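Long-range contact in plasmin and fibronectin-binding protein A (Streptococcus pneumoniae, PDB 4MR0), which acts as a surface adhesin and invasin, binding human fibronectin, plasmin, plasminogen and serum albumin: residues H129-A143 with Y158-L172. Numbering follows the deposited sequence.
Sequences HDDRQAIQDAIDAAA and YLVKEIVFLKSHTHL. With MN (manganese (II) ion), chain F.
The N-terminal end of a right-handed parallel beta-helix of the pectate lyase-like type is capped here: helix 132-143 lies across the end of the solenoid, with Ile135, Ile139 and Arg132 packed on the coil formed by residues 158-172. In Ile139, CG1 set anti to the carbonyl carbon (chi1 -68°) and an extended chain beyond it (chi2 173°) carry CD1 to Val164 CG1, at 3.5 Å tighter than usual for two carbons; CD1 also meets the methyls of Leu166 and Leu172, while CG2 rests on Lys167 CG. One turn earlier, Ile135 CD1 lies 3.8 Å from Val160 CG1, the two side chains crossing at about a right angle. Arg132 runs alongside Glu162, its CD 3.2 Å from Glu162 CB and its CG near Val164 CG2, then bends (chi3 61°); a water links its NH1 to Ile163 O.

Polar bonds hold both ends of the helix. Ahead of it, Asp131 N donates to Leu159 O (2.8 Å), and Asp130 OD1 takes Lys161 N (3.0 Å) and Arg132 N from opposite faces of its carboxylate, the latter bond closing an Asx turn. Farther along, Lys167 NZ forms a salt bridge with Asp140 OD1 (2.7 Å), approaching from above the carboxylate plane.

Glu162 OE2 binds manganese at 2.2 Å, together with three waters, His189 NE2 and Thr200 O. An apolar centre flanked by polar ties thus seats the helix, consistent with a cap over the solenoid's apolar interior.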
ATOM      1  N   HIS A 129       6.311 -23.571  23.156  1.00 24.83           N
ATOM      2  CA  HIS A 129       5.325 -24.594  22.831  1.00 23.98           C
ATOM      3  C   HIS A 129       4.562 -24.137  21.587  1.00 23.95           C
ATOM      4  O   HIS A 129       4.246 -22.959  21.450  1.00 21.79           O
ATOM      5  CB  HIS A 129       4.344 -24.761  23.996  1.00 24.19           C
ATOM      6  CG  HIS A 129       3.201 -25.688  23.705  1.00 25.28           C
ATOM      7  ND1 HIS A 129       3.322 -27.061  23.757  1.00 28.74           N
ATOM      8  CD2 HIS A 129       1.921 -25.437  23.345  1.00 25.24           C
ATOM      9  CE1 HIS A 129       2.161 -27.615  23.440  1.00 25.74           C
ATOM     10  NE2 HIS A 129       1.296 -26.650  23.187  1.00 25.61           N
ATOM     11  N   ASP A 130       4.266 -25.063  20.683  1.00 23.51           N
ATOM     12  CA  ASP A 130       3.521 -24.704  19.479  1.00 23.79           C
ATOM     13  C   ASP A 130       2.047 -24.578  19.849  1.00 23.01           C
ATOM     14  O   ASP A 130       1.366 -25.576  20.073  1.00 23.48           O
ATOM     15  CB  ASP A 130       3.719 -25.772  18.395  1.00 24.14           C
ATOM     16  CG  ASP A 130       2.919 -25.486  17.140  1.00 25.64           C
ATOM     17  OD1 ASP A 130       2.558 -24.312  16.916  1.00 22.05           O
ATOM     18  OD2 ASP A 130       2.659 -26.435  16.371  1.00 25.38           O
ATOM     19  N   ASP A 131       1.557 -23.345  19.915  1.00 21.48           N
ATOM     20  CA  ASP A 131       0.166 -23.096  20.284  1.00 20.99           C
ATOM     21  C   ASP A 131      -0.835 -23.066  19.134  1.00 19.33           C
ATOM     22  O   ASP A 131      -2.002 -22.744  19.348  1.00 19.02           O
ATOM     23  CB  ASP A 131       0.050 -21.777  21.053  1.00 22.56           C
ATOM     24  CG  ASP A 131       0.607 -21.870  22.455  1.00 24.94           C
ATOM     25  OD1 ASP A 131       0.910 -22.994  22.903  1.00 24.54           O
ATOM     26  OD2 ASP A 131       0.733 -20.820  23.114  1.00 24.76           O
ATOM     27  N   ARG A 132      -0.396 -23.399  17.926  1.00 19.09           N
ATOM     28  CA  ARG A 132      -1.305 -23.375  16.784  1.00 18.65           C
ATOM     29  C   ARG A 132      -2.581 -24.201  16.975  1.00 19.40           C
ATOM     30  O   ARG A 132      -3.687 -23.680  16.839  1.00 19.18           O
ATOM     31  CB  ARG A 132      -0.604 -23.859  15.513  1.00 18.17           C
ATOM     32  CG  ARG A 132      -1.500 -23.749  14.271  1.00 18.39           C
ATOM     33  CD  ARG A 132      -1.045 -24.673  13.160  1.00 20.65           C
ATOM     34  NE  ARG A 132      -1.091 -26.076  13.564  1.00 20.80           N
ATOM     35  CZ  ARG A 132      -2.210 -26.773  13.754  1.00 23.50           C
ATOM     36  NH1 ARG A 132      -3.391 -26.202  13.569  1.00 18.58           N
ATOM     37  NH2 ARG A 132      -2.145 -28.047  14.139  1.00 22.52           N
ATOM     38  N   GLN A 133      -2.439 -25.485  17.290  1.00 19.72           N
ATOM     39  CA  GLN A 133      -3.622 -26.329  17.447  1.00 22.16           C
ATOM     40  C   GLN A 133      -4.593 -25.808  18.500  1.00 22.01           C
ATOM     41  O   GLN A 133      -5.807 -25.894  18.322  1.00 22.74           O
ATOM     42  CB  GLN A 133      -3.225 -27.768  17.787  1.00 24.79           C
ATOM     43  CG  GLN A 133      -4.383 -28.759  17.657  1.00 28.75           C
ATOM     44  CD  GLN A 133      -4.965 -28.797  16.252  1.00 31.71           C
ATOM     45  OE1 GLN A 133      -6.116 -28.416  16.027  1.00 34.97           O
ATOM     46  NE2 GLN A 133      -4.167 -29.256  15.299  1.00 32.35           N
ATOM     47  N   ALA A 134      -4.061 -25.277  19.598  1.00 21.05           N
ATOM     48  CA  ALA A 134      -4.906 -24.742  20.661  1.00 20.95           C
ATOM     49  C   ALA A 134      -5.683 -23.537  20.139  1.00 20.83           C
ATOM     50  O   ALA A 134      -6.887 -23.402  20.383  1.00 20.31           O
ATOM     51  CB  ALA A 134      -4.048 -24.338  21.863  1.00 21.59           C
ATOM     52  N   ILE A 135      -4.982 -22.661  19.427  1.00 19.21           N
ATOM     53  CA  ILE A 135      -5.591 -21.470  18.849  1.00 19.14           C
ATOM     54  C   ILE A 135      -6.654 -21.872  17.819  1.00 18.37           C
ATOM     55  O   ILE A 135      -7.756 -21.338  17.813  1.00 17.94           O
ATOM     56  CB  ILE A 135      -4.511 -20.574  18.184  1.00 17.74           C
ATOM     57  CG1 ILE A 135      -3.559 -20.047  19.261  1.00 17.84           C
ATOM     58  CG2 ILE A 135      -5.167 -19.411  17.429  1.00 16.71           C
ATOM     59  CD1 ILE A 135      -2.251 -19.471  18.719  1.00 16.01           C
ATOM     60  N   GLN A 136      -6.332 -22.835  16.965  1.00 19.72           N
ATOM     61  CA  GLN A 136      -7.292 -23.274  15.957  1.00 19.88           C
ATOM     62  C   GLN A 136      -8.541 -23.877  16.604  1.00 21.07           C
ATOM     63  O   GLN A 136      -9.660 -23.634  16.150  1.00 20.74           O
ATOM     64  CB  GLN A 136      -6.652 -24.295  15.019  1.00 18.89           C
ATOM     65  CG  GLN A 136      -7.467 -24.571  13.756  1.00 18.28           C
ATOM     66  CD  GLN A 136      -7.698 -23.319  12.915  1.00 17.61           C
ATOM     67  OE1 GLN A 136      -8.809 -22.782  12.857  1.00 19.70           O
ATOM     68  NE2 GLN A 136      -6.644 -22.841  12.270  1.00 14.69           N
ATOM     69  N   ASP A 137      -8.355 -24.665  17.661  1.00 21.92           N
ATOM     70  CA  ASP A 137      -9.492 -25.276  18.346  1.00 22.82           C
ATOM     71  C   ASP A 137     -10.386 -24.198  18.957  1.00 20.63           C
ATOM     72  O   ASP A 137     -11.608 -24.334  18.987  1.00 20.76           O
ATOM     73  CB  ASP A 137      -9.017 -26.240  19.446  1.00 24.36           C
ATOM     74  CG  ASP A 137      -8.212 -27.406  18.895  1.00 27.94           C
ATOM     75  OD1 ASP A 137      -8.485 -27.836  17.756  1.00 29.93           O
ATOM     76  OD2 ASP A 137      -7.312 -27.904  19.608  1.00 31.00           O
ATOM     77  N   ALA A 138      -9.772 -23.128  19.448  1.00 18.77           N
ATOM     78  CA  ALA A 138     -10.523 -22.034  20.040  1.00 18.92           C
ATOM     79  C   ALA A 138     -11.379 -21.393  18.955  1.00 19.45           C
ATOM     80  O   ALA A 138     -12.575 -21.171  19.139  1.00 18.04           O
ATOM     81  CB  ALA A 138      -9.575 -21.002  20.635  1.00 17.30           C
ATOM     82  N   ILE A 139     -10.753 -21.103  17.818  1.00 18.23           N
ATOM     83  CA  ILE A 139     -11.450 -20.491  16.698  1.00 17.85           C
ATOM     84  C   ILE A 139     -12.576 -21.391  16.201  1.00 18.46           C
ATOM     85  O   ILE A 139     -13.693 -20.929  15.976  1.00 19.24           O
ATOM     86  CB  ILE A 139     -10.470 -20.200  15.534  1.00 17.91           C
ATOM     87  CG1 ILE A 139      -9.486 -19.098  15.949  1.00 15.76           C
ATOM     88  CG2 ILE A 139     -11.237 -19.777  14.296  1.00 17.48           C
ATOM     89  CD1 ILE A 139      -8.386 -18.854  14.944  1.00 19.20           C
ATOM     90  N   ASP A 140     -12.279 -22.676  16.033  1.00 18.47           N
ATOM     91  CA  ASP A 140     -13.281 -23.627  15.558  1.00 20.56           C
ATOM     92  C   ASP A 140     -14.507 -23.676  16.463  1.00 21.45           C
ATOM     93  O   ASP A 140     -15.636 -23.736  15.981  1.00 22.06           O
ATOM     94  CB  ASP A 140     -12.670 -25.025  15.433  1.00 22.19           C
ATOM     95  CG  ASP A 140     -11.684 -25.126  14.286  1.00 24.44           C
ATOM     96  OD1 ASP A 140     -11.578 -24.153  13.509  1.00 24.12           O
ATOM     97  OD2 ASP A 140     -11.019 -26.179  14.156  1.00 26.76           O
ATOM     98  N   ALA A 141     -14.287 -23.647  17.773  1.00 20.64           N
ATOM     99  CA  ALA A 141     -15.397 -23.676  18.720  1.00 21.21           C
ATOM    100  C   ALA A 141     -16.196 -22.381  18.625  1.00 21.93           C
ATOM    101  O   ALA A 141     -17.429 -22.390  18.671  1.00 22.13           O
ATOM    102  CB  ALA A 141     -14.872 -23.862  20.137  1.00 23.67           C
ATOM    103  N   ALA A 142     -15.487 -21.262  18.487  1.00 20.86           N
ATOM    104  CA  ALA A 142     -16.134 -19.962  18.389  1.00 22.20           C
ATOM    105  C   ALA A 142     -17.003 -19.892  17.136  1.00 22.80           C
ATOM    106  O   ALA A 142     -18.103 -19.336  17.161  1.00 21.94           O
ATOM    107  CB  ALA A 142     -15.084 -18.859  18.363  1.00 20.94           C
ATOM    108  N   ALA A 143     -16.496 -20.463  16.046  1.00 22.92           N
ATOM    109  CA  ALA A 143     -17.204 -20.479  14.770  1.00 24.19           C
ATOM    110  C   ALA A 143     -18.529 -21.224  14.882  1.00 25.05           C
ATOM    111  O   ALA A 143     -19.463 -20.966  14.119  1.00 26.55           O
ATOM    112  CB  ALA A 143     -16.333 -21.123  13.698  1.00 21.43           C
ATOM    113  N   TYR A 158       2.587 -16.404  21.708  1.00 22.60           N
ATOM    114  CA  TYR A 158       2.025 -17.608  21.122  1.00 20.27           C
ATOM    115  C   TYR A 158       2.706 -18.016  19.828  1.00 20.55           C
ATOM    116  O   TYR A 158       2.454 -17.444  18.773  1.00 18.84           O
ATOM    117  CB  TYR A 158       0.535 -17.383  20.889  1.00 19.80           C
ATOM    118  CG  TYR A 158      -0.182 -16.985  22.157  1.00 21.29           C
ATOM    119  CD1 TYR A 158      -0.682 -17.951  23.027  1.00 19.79           C
ATOM    120  CD2 TYR A 158      -0.308 -15.643  22.517  1.00 19.92           C
ATOM    121  CE1 TYR A 158      -1.289 -17.596  24.225  1.00 19.89           C
ATOM    122  CE2 TYR A 158      -0.912 -15.273  23.719  1.00 21.91           C
ATOM    123  CZ  TYR A 158      -1.399 -16.257  24.567  1.00 19.47           C
ATOM    124  OH  TYR A 158      -1.994 -15.906  25.752  1.00 21.51           O
ATOM    125  N   LEU A 159       3.578 -19.012  19.923  1.00 19.15           N
ATOM    126  CA  LEU A 159       4.296 -19.513  18.763  1.00 19.50           C
ATOM    127  C   LEU A 159       3.385 -20.407  17.923  1.00 19.12           C
ATOM    128  O   LEU A 159       2.619 -21.201  18.472  1.00 19.40           O
ATOM    129  CB  LEU A 159       5.507 -20.335  19.219  1.00 21.04           C
ATOM    130  CG  LEU A 159       6.235 -21.152  18.149  1.00 21.17           C
ATOM    131  CD1 LEU A 159       6.998 -20.216  17.222  1.00 20.99           C
ATOM    132  CD2 LEU A 159       7.189 -22.149  18.814  1.00 20.60           C
ATOM    133  N   VAL A 160       3.445 -20.257  16.600  1.00 17.81           N
ATOM    134  CA  VAL A 160       2.669 -21.121  15.706  1.00 17.40           C
ATOM    135  C   VAL A 160       3.613 -21.683  14.654  1.00 17.24           C
ATOM    136  O   VAL A 160       4.396 -20.949  14.054  1.00 18.91           O
ATOM    137  CB  VAL A 160       1.489 -20.386  15.011  1.00 18.00           C
ATOM    138  CG1 VAL A 160       0.471 -19.954  16.057  1.00 17.17           C
ATOM    139  CG2 VAL A 160       1.990 -19.197  14.192  1.00 16.25           C
ATOM    140  N   LYS A 161       3.557 -22.992  14.443  1.00 16.90           N
ATOM    141  CA  LYS A 161       4.437 -23.621  13.468  1.00 18.10           C
ATOM    142  C   LYS A 161       3.751 -23.938  12.145  1.00 18.46           C
ATOM    143  O   LYS A 161       4.357 -24.528  11.243  1.00 19.19           O
ATOM    144  CB  LYS A 161       5.067 -24.884  14.055  1.00 19.75           C
ATOM    145  CG  LYS A 161       6.041 -24.595  15.192  1.00 23.86           C
ATOM    146  CD  LYS A 161       6.985 -25.767  15.391  1.00 27.58           C
ATOM    147  CE  LYS A 161       7.947 -25.528  16.536  1.00 31.27           C
ATOM    148  NZ  LYS A 161       8.960 -26.626  16.604  1.00 34.02           N
ATOM    149  N   GLU A 162       2.484 -23.549  12.043  1.00 16.71           N
ATOM    150  CA  GLU A 162       1.705 -23.720  10.822  1.00 15.83           C
ATOM    151  C   GLU A 162       0.647 -22.624  10.790  1.00 15.85           C
ATOM    152  O   GLU A 162       0.441 -21.913  11.782  1.00 15.95           O
ATOM    153  CB  GLU A 162       1.041 -25.101  10.757  1.00 17.71           C
ATOM    154  CG  GLU A 162       1.607 -26.032   9.667  1.00 16.47           C
ATOM    155  CD  GLU A 162       1.171 -25.664   8.242  1.00 19.44           C
ATOM    156  OE1 GLU A 162       0.440 -24.667   8.053  1.00 19.10           O
ATOM    157  OE2 GLU A 162       1.558 -26.388   7.298  1.00 18.64           O
ATOM    158  N   ILE A 163      -0.012 -22.500   9.644  1.00 15.59           N
ATOM    159  CA  ILE A 163      -1.035 -21.488   9.408  1.00 14.59           C
ATOM    160  C   ILE A 163      -2.298 -21.684  10.234  1.00 16.17           C
ATOM    161  O   ILE A 163      -2.773 -22.805  10.404  1.00 17.07           O
ATOM    162  CB  ILE A 163      -1.439 -21.479   7.907  1.00 14.38           C
ATOM    163  CG1 ILE A 163      -0.196 -21.278   7.033  1.00 14.17           C
ATOM    164  CG2 ILE A 163      -2.470 -20.388   7.639  1.00 13.52           C
ATOM    165  CD1 ILE A 163      -0.453 -21.511   5.549  1.00 15.05           C
ATOM    166  N   VAL A 164      -2.824 -20.575  10.745  1.00 15.55           N
ATOM    167  CA  VAL A 164      -4.058 -20.559  11.521  1.00 15.05           C
ATOM    168  C   VAL A 164      -5.148 -20.088  10.558  1.00 16.78           C
ATOM    169  O   VAL A 164      -4.936 -19.149   9.786  1.00 15.95           O
ATOM    170  CB  VAL A 164      -3.961 -19.556  12.695  1.00 15.62           C
ATOM    171  CG1 VAL A 164      -5.305 -19.459  13.413  1.00 16.71           C
ATOM    172  CG2 VAL A 164      -2.859 -19.988  13.658  1.00 15.23           C
ATOM    173  N   PHE A 165      -6.307 -20.733  10.596  1.00 15.36           N
ATOM    174  CA  PHE A 165      -7.388 -20.369   9.696  1.00 16.45           C
ATOM    175  C   PHE A 165      -8.548 -19.679  10.390  1.00 17.39           C
ATOM    176  O   PHE A 165      -9.194 -20.254  11.269  1.00 18.85           O
ATOM    177  CB  PHE A 165      -7.870 -21.619   8.962  1.00 18.10           C
ATOM    178  CG  PHE A 165      -6.765 -22.343   8.255  1.00 20.90           C
ATOM    179  CD1 PHE A 165      -6.191 -21.805   7.108  1.00 19.85           C
ATOM    180  CD2 PHE A 165      -6.249 -23.531   8.773  1.00 22.66           C
ATOM    181  CE1 PHE A 165      -5.111 -22.430   6.492  1.00 21.46           C
ATOM    182  CE2 PHE A 165      -5.167 -24.167   8.162  1.00 22.02           C
ATOM    183  CZ  PHE A 165      -4.599 -23.614   7.017  1.00 21.30           C
ATOM    184  N   LEU A 166      -8.795 -18.434   9.998  1.00 15.89           N
ATOM    185  CA  LEU A 166      -9.885 -17.662  10.562  1.00 15.93           C
ATOM    186  C   LEU A 166     -11.166 -18.236   9.980  1.00 16.87           C
ATOM    187  O   LEU A 166     -11.159 -18.774   8.870  1.00 16.90           O
ATOM    188  CB  LEU A 166      -9.738 -16.189  10.176  1.00 16.73           C
ATOM    189  CG  LEU A 166      -8.421 -15.552  10.642  1.00 18.94           C
ATOM    190  CD1 LEU A 166      -8.323 -14.131  10.110  1.00 21.90           C
ATOM    191  CD2 LEU A 166      -8.346 -15.569  12.171  1.00 19.23           C
ATOM    192  N   LYS A 167     -12.260 -18.146  10.728  1.00 17.68           N
ATOM    193  CA  LYS A 167     -13.530 -18.680  10.253  1.00 18.35           C
ATOM    194  C   LYS A 167     -14.582 -17.597  10.358  1.00 16.97           C
ATOM    195  O   LYS A 167     -14.400 -16.609  11.074  1.00 17.07           O
ATOM    196  CB  LYS A 167     -13.955 -19.887  11.093  1.00 20.52           C
ATOM    197  CG  LYS A 167     -12.940 -21.025  11.163  1.00 24.10           C
ATOM    198  CD  LYS A 167     -12.814 -21.763   9.843  1.00 28.64           C
ATOM    199  CE  LYS A 167     -11.893 -22.972   9.965  1.00 32.31           C
ATOM    200  NZ  LYS A 167     -12.436 -23.999  10.902  1.00 34.47           N
ATOM    201  N   SER A 168     -15.682 -17.782   9.639  1.00 15.12           N
ATOM    202  CA  SER A 168     -16.774 -16.822   9.663  1.00 16.83           C
ATOM    203  C   SER A 168     -17.352 -16.646  11.062  1.00 17.83           C
ATOM    204  O   SER A 168     -17.455 -17.605  11.835  1.00 18.10           O
ATOM    205  CB  SER A 168     -17.895 -17.260   8.717  1.00 18.52           C
ATOM    206  OG  SER A 168     -17.516 -17.096   7.362  1.00 19.21           O
ATOM    207  N   HIS A 169     -17.728 -15.409  11.366  1.00 16.34           N
ATOM    208  CA  HIS A 169     -18.331 -15.044  12.640  1.00 19.76           C
ATOM    209  C   HIS A 169     -17.450 -15.281  13.868  1.00 20.67           C
ATOM    210  O   HIS A 169     -17.948 -15.624  14.942  1.00 20.28           O
ATOM    211  CB  HIS A 169     -19.674 -15.767  12.792  1.00 18.66           C
ATOM    212  CG  HIS A 169     -20.612 -15.524  11.649  1.00 17.77           C
ATOM    213  ND1 HIS A 169     -21.111 -14.274  11.351  1.00 16.94           N
ATOM    214  CD2 HIS A 169     -21.095 -16.358  10.697  1.00 19.90           C
ATOM    215  CE1 HIS A 169     -21.859 -14.348  10.263  1.00 18.31           C
ATOM    216  NE2 HIS A 169     -21.864 -15.600   9.846  1.00 19.31           N
ATOM    217  N   THR A 170     -16.140 -15.103  13.709  1.00 20.70           N
ATOM    218  CA  THR A 170     -15.227 -15.257  14.835  1.00 20.72           C
ATOM    219  C   THR A 170     -14.594 -13.894  15.083  1.00 21.14           C
ATOM    220  O   THR A 170     -14.339 -13.140  14.141  1.00 19.99           O
ATOM    221  CB  THR A 170     -14.122 -16.308  14.566  1.00 22.25           C
ATOM    222  OG1 THR A 170     -13.342 -15.918  13.431  1.00 23.39           O
ATOM    223  CG2 THR A 170     -14.739 -17.675  14.314  1.00 21.77           C
ATOM    224  N   HIS A 171     -14.353 -13.574  16.350  1.00 19.15           N
ATOM    225  CA  HIS A 171     -13.780 -12.284  16.710  1.00 20.01           C
ATOM    226  C   HIS A 171     -12.678 -12.453  17.745  1.00 18.38           C
ATOM    227  O   HIS A 171     -12.942 -12.770  18.905  1.00 20.33           O
ATOM    228  CB  HIS A 171     -14.888 -11.372  17.241  1.00 20.48           C
ATOM    229  CG  HIS A 171     -16.108 -11.367  16.376  1.00 24.09           C
ATOM    230  ND1 HIS A 171     -17.167 -12.227  16.582  1.00 25.07           N
ATOM    231  CD2 HIS A 171     -16.391 -10.687  15.239  1.00 24.12           C
ATOM    232  CE1 HIS A 171     -18.048 -12.079  15.606  1.00 24.64           C
ATOM    233  NE2 HIS A 171     -17.599 -11.151  14.779  1.00 25.14           N
ATOM    234  N   LEU A 172     -11.439 -12.247  17.306  1.00 17.49           N
ATOM    235  CA  LEU A 172     -10.279 -12.393  18.169  1.00 16.15           C
ATOM    236  C   LEU A 172      -9.861 -11.071  18.790  1.00 17.13           C
ATOM    237  O   LEU A 172      -9.796 -10.041  18.115  1.00 15.32           O
ATOM    238  CB  LEU A 172      -9.105 -12.990  17.381  1.00 16.91           C
ATOM    239  CG  LEU A 172      -9.135 -14.496  17.087  1.00 17.57           C
ATOM    240  CD1 LEU A 172     -10.445 -14.864  16.408  1.00 17.54           C
ATOM    241  CD2 LEU A 172      -7.946 -14.878  16.210  1.00 17.10           C
TER
HETATM  242 MN    MN F 704       1.060 -26.573   5.177  1.00 19.46          MN
HETATM  243  O   HOH W   1      -4.574 -24.328  12.000  1.00 18.38           O
HETATM  244  O   HOH W   2     -19.538 -17.553  15.733  1.00 24.46           O
HETATM  245  O   HOH W   3     -19.118 -19.456  11.482  1.00 18.74           O
HETATM  246  O   HOH W   4      -0.786 -25.171   5.736  1.00 19.24           O
HETATM  247  O   HOH W   5       2.839 -28.147   4.951  1.00 14.80           O
HETATM  248  O   HOH W   6      -0.370 -28.183   5.890  1.00 21.67           O